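Local structure of acid phosphatase (Bacillus anthracis, 2I33) at residues S183-F188 with A205-K210; T69-S74 with S124-N129. The protein is a class C acid phosphatase of the HAD superfamily, which probably hydrolyses phosphate monoesters at acid pH with the help of a bound magnesium ion. All blocks are in the same frame, centred on the assembly; numbering follows the deposited sequence. Where two conformers were deposited one is given.

Interaction 1. Residues S183-F188 with A205-K210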
ATOM      1  N   SER A 183     -13.747   4.236  -2.581  1.00 26.06           N
ATOM      2  CA  SER A 183     -14.967   4.423  -3.386  1.00 26.37           C
ATOM      3  C   SER A 183     -14.990   3.526  -4.649  1.00 26.66           C
ATOM      4  O   SER A 183     -15.981   3.503  -5.387  1.00 26.42           O
ATOM      5  CB  SER A 183     -15.234   5.896  -3.715  1.00 27.58           C
ATOM      6  OG  SER A 183     -14.092   6.513  -4.214  1.00 30.28           O
ATOM      7  N   ASP A 184     -13.927   2.768  -4.869  1.00 26.33           N
ATOM      8  CA  ASP A 184     -13.931   1.703  -5.885  1.00 26.58           C
ATOM      9  C   ASP A 184     -14.653   0.443  -5.405  1.00 26.81           C
ATOM     10  O   ASP A 184     -14.853  -0.497  -6.177  1.00 26.91           O
ATOM     11  CB  ASP A 184     -12.508   1.348  -6.266  1.00 26.49           C
ATOM     12  CG  ASP A 184     -11.738   2.524  -6.835  1.00 26.70           C
ATOM     13  OD1 ASP A 184     -12.364   3.472  -7.369  1.00 29.45           O
ATOM     14  OD2 ASP A 184     -10.490   2.487  -6.736  1.00 28.62           O
ATOM     15  N   PHE A 185     -14.978   0.432  -4.119  1.00 26.72           N
ATOM     16  CA  PHE A 185     -15.785  -0.605  -3.489  1.00 27.38           C
ATOM     17  C   PHE A 185     -17.080  -0.012  -3.014  1.00 28.36           C
ATOM     18  O   PHE A 185     -17.214   1.194  -2.850  1.00 29.14           O
ATOM     19  CB  PHE A 185     -15.066  -1.161  -2.280  1.00 26.82           C
ATOM     20  CG  PHE A 185     -13.621  -1.405  -2.523  1.00 26.16           C
ATOM     21  CD1 PHE A 185     -13.227  -2.216  -3.572  1.00 27.75           C
ATOM     22  CD2 PHE A 185     -12.658  -0.803  -1.766  1.00 27.57           C
ATOM     23  CE1 PHE A 185     -11.898  -2.478  -3.822  1.00 28.73           C
ATOM     24  CE2 PHE A 185     -11.324  -1.037  -2.037  1.00 28.77           C
ATOM     25  CZ  PHE A 185     -10.947  -1.856  -3.082  1.00 28.37           C
ATOM     26  N   THR A 186     -18.015  -0.883  -2.682  1.00 29.95           N
ATOM     27  CA  THR A 186     -19.301  -0.433  -2.196  1.00 31.14           C
ATOM     28  C   THR A 186     -19.196   0.049  -0.744  1.00 29.89           C
ATOM     29  O   THR A 186     -18.547  -0.594   0.085  1.00 29.91           O
ATOM     30  CB  THR A 186     -20.285  -1.592  -2.300  1.00 31.58           C
ATOM     31  OG1 THR A 186     -19.718  -2.742  -1.662  1.00 34.85           O
ATOM     32  CG2 THR A 186     -20.513  -1.929  -3.752  1.00 32.57           C
ATOM     33  N   GLY A 187     -19.847   1.158  -0.439  1.00 30.66           N
ATOM     34  CA  GLY A 187     -20.031   1.582   0.948  1.00 29.46           C
ATOM     35  C   GLY A 187     -19.101   2.636   1.521  1.00 29.90           C
ATOM     36  O   GLY A 187     -19.057   2.814   2.749  1.00 30.08           O
ATOM     37  N   PHE A 188     -18.383   3.362   0.657  1.00 29.80           N
ATOM     38  CA  PHE A 188     -17.412   4.356   1.112  1.00 29.80           C
ATOM     39  C   PHE A 188     -17.497   5.715   0.403  1.00 30.97           C
ATOM     40  O   PHE A 188     -16.480   6.419   0.266  1.00 31.86           O
ATOM     41  CB  PHE A 188     -16.005   3.793   0.911  1.00 29.91           C
ATOM     42  CG  PHE A 188     -15.763   2.505   1.623  1.00 27.85           C
ATOM     43  CD1 PHE A 188     -15.339   2.489   2.951  1.00 27.66           C
ATOM     44  CD2 PHE A 188     -15.933   1.296   0.960  1.00 28.18           C
ATOM     45  CE1 PHE A 188     -15.086   1.257   3.596  1.00 27.94           C
ATOM     46  CE2 PHE A 188     -15.717   0.095   1.605  1.00 27.80           C
ATOM     47  CZ  PHE A 188     -15.299   0.077   2.925  1.00 28.56           C
ATOM     48  N   ALA A 205     -13.139  -7.659   7.268  1.00 27.09           N
ATOM     49  CA  ALA A 205     -13.071  -9.007   6.667  1.00 27.44           C
ATOM     50  C   ALA A 205     -13.136  -9.030   5.136  1.00 27.73           C
ATOM     51  O   ALA A 205     -12.762 -10.037   4.508  1.00 29.37           O
ATOM     52  CB  ALA A 205     -14.159  -9.876   7.228  1.00 27.71           C
ATOM     53  N   GLN A 206     -13.600  -7.943   4.521  1.00 27.06           N
ATOM     54  CA  GLN A 206     -13.795  -7.931   3.074  0.50 27.31           C
ATOM     55  C   GLN A 206     -12.497  -7.681   2.322  1.00 26.99           C
ATOM     56  O   GLN A 206     -12.385  -8.016   1.151  1.00 27.41           O
ATOM     57  CB  GLN A 206     -14.823  -6.877   2.675  0.50 27.42           C
ATOM     58  CG  GLN A 206     -16.163  -7.007   3.389  0.50 28.73           C
ATOM     59  CD  GLN A 206     -16.841  -8.343   3.146  0.50 29.20           C
ATOM     60  OE1 GLN A 206     -16.705  -8.933   2.079  0.50 31.83           O
ATOM     61  NE2 GLN A 206     -17.589  -8.822   4.137  0.50 31.11           N
ATOM     62  N   PHE A 207     -11.514  -7.087   2.987  1.00 27.12           N
ATOM     63  CA  PHE A 207     -10.321  -6.711   2.282  1.00 26.58           C
ATOM     64  C   PHE A 207      -9.433  -7.897   2.098  1.00 27.10           C
ATOM     65  O   PHE A 207      -9.146  -8.613   3.035  1.00 27.89           O
ATOM     66  CB  PHE A 207      -9.624  -5.535   2.958  1.00 26.68           C
ATOM     67  CG  PHE A 207     -10.471  -4.312   2.951  1.00 25.19           C
ATOM     68  CD1 PHE A 207     -10.639  -3.570   1.787  1.00 27.43           C
ATOM     69  CD2 PHE A 207     -11.143  -3.929   4.091  1.00 27.18           C
ATOM     70  CE1 PHE A 207     -11.481  -2.470   1.792  1.00 28.17           C
ATOM     71  CE2 PHE A 207     -11.953  -2.822   4.091  1.00 29.30           C
ATOM     72  CZ  PHE A 207     -12.097  -2.100   2.935  1.00 27.40           C
ATOM     73  N   GLY A 208      -9.077  -8.130   0.845  1.00 28.19           N
ATOM     74  CA  GLY A 208      -8.412  -9.352   0.474  1.00 28.41           C
ATOM     75  C   GLY A 208      -9.348 -10.500   0.208  1.00 29.29           C
ATOM     76  O   GLY A 208      -8.891 -11.576  -0.106  1.00 30.32           O
ATOM     77  N   GLU A 209     -10.658 -10.268   0.311  1.00 28.67           N
ATOM     78  CA  GLU A 209     -11.629 -11.320   0.091  1.00 29.76           C
ATOM     79  C   GLU A 209     -12.494 -10.954  -1.105  1.00 29.90           C
ATOM     80  O   GLU A 209     -12.485 -11.642  -2.130  1.00 31.36           O
ATOM     81  CB  GLU A 209     -12.453 -11.550   1.362  1.00 30.21           C
ATOM     82  CG  GLU A 209     -13.623 -12.499   1.207  1.00 34.09           C
ATOM     83  CD  GLU A 209     -13.227 -13.925   0.919  1.00 39.45           C
ATOM     84  OE1 GLU A 209     -12.168 -14.367   1.414  1.00 39.93           O
ATOM     85  OE2 GLU A 209     -14.018 -14.618   0.228  1.00 43.76           O
ATOM     86  N   LYS A 210     -13.225  -9.862  -0.975  1.00 29.62           N
ATOM     87  CA  LYS A 210     -14.079  -9.341  -2.058  1.00 28.95           C
ATOM     88  C   LYS A 210     -13.538  -8.020  -2.606  1.00 28.55           C
ATOM     89  O   LYS A 210     -13.747  -7.718  -3.767  1.00 28.44           O
ATOM     90  CB  LYS A 210     -15.525  -9.148  -1.577  1.00 29.79           C
ATOM     91  CG  LYS A 210     -16.494  -8.898  -2.706  1.00 33.70           C
TER

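Interaction 2. Residues T69-S74 with S124-N129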
ATOM      1  N   THR A  69      -4.906   1.429 -10.498  1.00 26.35           N
ATOM      2  CA  THR A  69      -5.269   0.056 -10.274  1.00 26.35           C
ATOM      3  C   THR A  69      -4.759  -0.810 -11.415  1.00 27.45           C
ATOM      4  O   THR A  69      -4.050  -1.788 -11.179  1.00 28.28           O
ATOM      5  CB  THR A  69      -6.793  -0.076 -10.120  1.00 26.26           C
ATOM      6  OG1 THR A  69      -7.198   0.663  -8.963  1.00 27.25           O
ATOM      7  CG2 THR A  69      -7.158  -1.500  -9.986  1.00 27.74           C
ATOM      8  N   VAL A  70      -5.079  -0.413 -12.655  1.00 27.56           N
ATOM      9  CA  VAL A  70      -4.605  -1.056 -13.880  1.00 27.12           C
ATOM     10  C   VAL A  70      -3.578  -0.159 -14.582  1.00 27.66           C
ATOM     11  O   VAL A  70      -2.563  -0.636 -15.041  1.00 28.18           O
ATOM     12  CB  VAL A  70      -5.746  -1.385 -14.852  1.00 27.88           C
ATOM     13  CG1 VAL A  70      -5.219  -1.966 -16.119  1.00 27.90           C
ATOM     14  CG2 VAL A  70      -6.758  -2.332 -14.178  1.00 27.06           C
ATOM     15  N   LEU A  71      -3.876   1.126 -14.686  1.00 27.02           N
ATOM     16  CA  LEU A  71      -3.007   2.070 -15.402  1.00 26.91           C
ATOM     17  C   LEU A  71      -2.278   2.998 -14.454  1.00 28.12           C
ATOM     18  O   LEU A  71      -2.858   3.575 -13.537  1.00 27.85           O
ATOM     19  CB  LEU A  71      -3.849   2.913 -16.378  1.00 27.84           C
ATOM     20  CG  LEU A  71      -4.535   2.131 -17.516  1.00 28.50           C
ATOM     21  CD1 LEU A  71      -5.440   3.053 -18.339  1.00 31.91           C
ATOM     22  CD2 LEU A  71      -3.563   1.392 -18.383  1.00 30.93           C
ATOM     23  N   ASP A  72      -0.995   3.167 -14.735  1.00 27.56           N
ATOM     24  CA  ASP A  72      -0.095   3.961 -13.927  1.00 28.67           C
ATOM     25  C   ASP A  72      -0.019   5.400 -14.452  1.00 28.30           C
ATOM     26  O   ASP A  72       0.553   5.654 -15.504  1.00 28.43           O
ATOM     27  CB  ASP A  72       1.274   3.318 -13.967  1.00 29.15           C
ATOM     28  CG  ASP A  72       2.273   3.999 -13.079  1.00 31.63           C
ATOM     29  OD1 ASP A  72       2.008   5.118 -12.581  1.00 29.47           O
ATOM     30  OD2 ASP A  72       3.343   3.384 -12.890  1.00 32.54           O
ATOM     31  N   ASN A  73      -0.592   6.334 -13.696  1.00 28.22           N
ATOM     32  CA  ASN A  73      -0.565   7.753 -14.087  1.00 28.53           C
ATOM     33  C   ASN A  73       0.451   8.542 -13.333  1.00 28.76           C
ATOM     34  O   ASN A  73       0.453   9.796 -13.359  1.00 29.08           O
ATOM     35  CB  ASN A  73      -1.934   8.357 -13.874  1.00 28.66           C
ATOM     36  CG  ASN A  73      -2.951   7.624 -14.612  1.00 30.43           C
ATOM     37  OD1 ASN A  73      -3.024   7.699 -15.840  1.00 31.51           O
ATOM     38  ND2 ASN A  73      -3.738   6.869 -13.890  1.00 30.19           N
ATOM     39  N   SER A  74       1.368   7.862 -12.668  1.00 29.18           N
ATOM     40  CA  SER A  74       2.311   8.602 -11.874  1.00 28.88           C
ATOM     41  C   SER A  74       3.156   9.595 -12.707  1.00 29.42           C
ATOM     42  O   SER A  74       3.551  10.620 -12.149  1.00 30.45           O
ATOM     43  CB  SER A  74       3.157   7.674 -11.003  1.00 30.54           C
ATOM     44  OG  SER A  74       3.940   6.859 -11.807  1.00 30.83           O
ATOM     45  N   SER A 124     -14.364   3.300 -14.081  1.00 27.39           N
ATOM     46  CA  SER A 124     -13.352   4.332 -13.894  1.00 27.43           C
ATOM     47  C   SER A 124     -13.977   5.707 -13.954  1.00 26.82           C
ATOM     48  O   SER A 124     -14.921   5.916 -14.709  1.00 27.66           O
ATOM     49  CB  SER A 124     -12.328   4.212 -15.019  1.00 28.36           C
ATOM     50  OG  SER A 124     -11.547   5.379 -15.135  1.00 30.10           O
ATOM     51  N   ASN A 125     -13.474   6.648 -13.151  1.00 26.23           N
ATOM     52  CA  ASN A 125     -13.950   8.017 -13.199  1.00 27.36           C
ATOM     53  C   ASN A 125     -13.228   8.941 -14.184  1.00 27.47           C
ATOM     54  O   ASN A 125     -13.428  10.156 -14.163  1.00 28.29           O
ATOM     55  CB  ASN A 125     -14.044   8.604 -11.791  1.00 27.69           C
ATOM     56  CG  ASN A 125     -15.113   7.917 -10.970  1.00 26.71           C
ATOM     57  OD1 ASN A 125     -15.937   7.205 -11.529  1.00 27.02           O
ATOM     58  ND2 ASN A 125     -15.115   8.133  -9.656  1.00 29.69           N
ATOM     59  N   ARG A 126     -12.480   8.346 -15.117  1.00 27.63           N
ATOM     60  CA  ARG A 126     -12.251   9.043 -16.376  1.00 27.67           C
ATOM     61  C   ARG A 126     -13.603   9.443 -16.953  1.00 28.22           C
ATOM     62  O   ARG A 126     -14.637   8.792 -16.699  1.00 26.96           O
ATOM     63  CB  ARG A 126     -11.503   8.159 -17.355  1.00 27.98           C
ATOM     64  CG  ARG A 126     -10.072   7.920 -16.970  1.00 28.92           C
ATOM     65  CD  ARG A 126      -9.474   6.815 -17.749  1.00 31.57           C
ATOM     66  NE  ARG A 126      -8.060   6.746 -17.423  1.00 31.57           N
ATOM     67  CZ  ARG A 126      -7.062   6.754 -18.295  1.00 30.10           C
ATOM     68  NH1 ARG A 126      -7.285   6.789 -19.592  1.00 28.19           N
ATOM     69  NH2 ARG A 126      -5.815   6.768 -17.844  1.00 29.35           N
ATOM     70  N   LYS A 127     -13.585  10.529 -17.713  1.00 27.68           N
ATOM     71  CA  LYS A 127     -14.787  11.086 -18.294  1.00 29.71           C
ATOM     72  C   LYS A 127     -15.191  10.251 -19.503  1.00 28.84           C
ATOM     73  O   LYS A 127     -14.358   9.737 -20.226  1.00 27.94           O
ATOM     74  CB  LYS A 127     -14.527  12.531 -18.698  1.00 30.24           C
ATOM     75  CG  LYS A 127     -14.070  13.435 -17.534  1.00 31.80           C
ATOM     76  CD  LYS A 127     -13.771  14.867 -17.990  1.00 33.40           C
ATOM     77  CE  LYS A 127     -12.395  14.986 -18.646  1.00 37.55           C
ATOM     78  NZ  LYS A 127     -11.992  16.399 -18.901  1.00 39.94           N
ATOM     79  N   THR A 128     -16.489  10.148 -19.745  1.00 29.33           N
ATOM     80  CA  THR A 128     -16.964   9.419 -20.914  1.00 29.72           C
ATOM     81  C   THR A 128     -16.357   9.924 -22.238  1.00 29.26           C
ATOM     82  O   THR A 128     -16.183   9.140 -23.176  1.00 29.47           O
ATOM     83  CB  THR A 128     -18.486   9.456 -20.974  1.00 29.69           C
ATOM     84  OG1 THR A 128     -18.923  10.798 -20.711  1.00 30.74           O
ATOM     85  CG2 THR A 128     -19.053   8.518 -19.938  1.00 30.18           C
ATOM     86  N   ASN A 129     -15.990  11.205 -22.305  1.00 29.09           N
ATOM     87  CA  ASN A 129     -15.360  11.745 -23.524  1.00 28.88           C
ATOM     88  C   ASN A 129     -13.877  11.389 -23.662  1.00 29.13           C
ATOM     89  O   ASN A 129     -13.217  11.757 -24.635  1.00 29.30           O
ATOM     90  CB  ASN A 129     -15.597  13.259 -23.669  1.00 29.36           C
ATOM     91  CG  ASN A 129     -14.865  14.091 -22.616  1.00 30.07           C
ATOM     92  OD1 ASN A 129     -14.000  13.602 -21.903  1.00 33.44           O
ATOM     93  ND2 ASN A 129     -15.228  15.366 -22.523  1.00 33.51           N
TER

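Interaction 1. Residues S183-F188 with A205-K210
Gln-206 O, the carbonyl just before the Phe-207 that meets Phe-185 and Phe-188, is gripped by two backbone donors. Glu-209 N reaches it at 3.0 Å, and Lys-210 N bonds to the same Gln-206 O at 2.9 Å. The first bond closes a type II turn with Gly-208 at its third position, where the positive phi of 84° suits a glycine. From the corner of this turn Phe-207 sends its ring out to the residues of 183-188. Its CG lies opposite the carbonyl carbon (chi1 -63°), and the rim of the ring leads: two neighbouring carbons touch two different phenylalanines. CE1 of Phe-207 sits 4.1 Å from both CD2 and CE2 of Phe-185, whose side chain runs aslant to it. CZ of Phe-207 meets CZ of Phe-188 at 3.9 Å, the two side chains advancing from opposite directions. Both partners lie near the plane of the Phe-207 ring, so its edge is received by a pair of rings set three residues apart. With Thr-186 and Gly-187 between them, Phe-185 and Phe-188 both direct their CB toward 205-210. No hydrogen bond links the segments; all three rings are buried, and the contact is apolar throughout. Phe-185 also stacks on Phe-211, while Phe-188 and Phe-207 both reach Val-200 of helix 193-202. Phe-207 also packs against Ala-35 of the second subunit, and its carbonyl oxygen bonds to Asn-42 ND2 of that subunit. This aromatic cluster links the two loops that flank helix 193-202 in the beta-alpha-beta unit of strands 172-179 and 211-213 of the Rossmann-like HAD core, the first of them just past the magnesium ligand Asp-180.

Interaction 2. Residues T69-S74 with S124-N129
Leu-71 and Asn-73 meet the guanidinium of Arg-126 in two different ways, one over a face and the other at the edge. The arginine is extended from CG to NE, which carries its flat end across to the 69-74 segment. The leucine side chain crosses it at about a right angle. Leu-71 CD1 stands 3.7 Å above the guanidinium plane, displaced toward the rim, and is 3.8 Å from Arg-126 NH2. Asn-73 comes from the opposite direction, with OD1 at the edge of the guanidinium, near its plane, and 3.6 Å from Arg-126 NH2; the amide and guanidinium planes are turned 39° apart. No hydrogen bond joins the two; each polar end has another partner. Arg-126 NH2 forms a salt bridge with Asp-67 OD1, an oxygen that Asn-73 ND2 also binds, while Asn-73 OD1 accepts from Trp-94 NE1. The amide and the guanidinium thus share one carboxylate oxygen of a magnesium ligand, and the leucine methyl leans on the face of the group that carries the charge. Short local bonds shape the chain on both sides. Asp-72 OD1 takes Ser-74 N at 2.8 Å, nearly in line with its C-O bond, to make an Asx turn. The same Asp-72 OD1 receives Ser-74 OG at 2.7 Å on the syn side, 20° out of the carboxylate plane. In the other segment, Ser-124 OG accepts Arg-126 N at 3.1 Å in an ST turn where strand 119-125 gives way to a corner. Because Asn-73 and Arg-126 both hold Asp-67, the contact is part of the second shell of the magnesium site of a HAD phosphatase, next to the DxDx(T/V) motif that includes Thr-69 and to Ser-124, probably the second HAD motif.

In the fold
Strand 59-64 runs into the magnesium-binding loop, and from there the chain enters 69-74. Interaction 2 closes a long excursion of 49 residues, including helices 74-83, 91-97 and 106-115, by returning the end of strand 119-125 to its start. After strands 151-154 and 172-179, interaction 1 closes a shorter loop of 16 residues round helix 193-202. The two follow in series, neither nested nor crossed, with centres about 19 Å apart. Interaction 2 ties the segment around strand 71-72, which follows strand 59-64, to the end of strand 119-125, whereas interaction 1 joins the loop after strand 172-179 to the one leading into strand 211-213. Asn-73 and Phe-185 have side chains about 7 Å and 9 Å from magnesium.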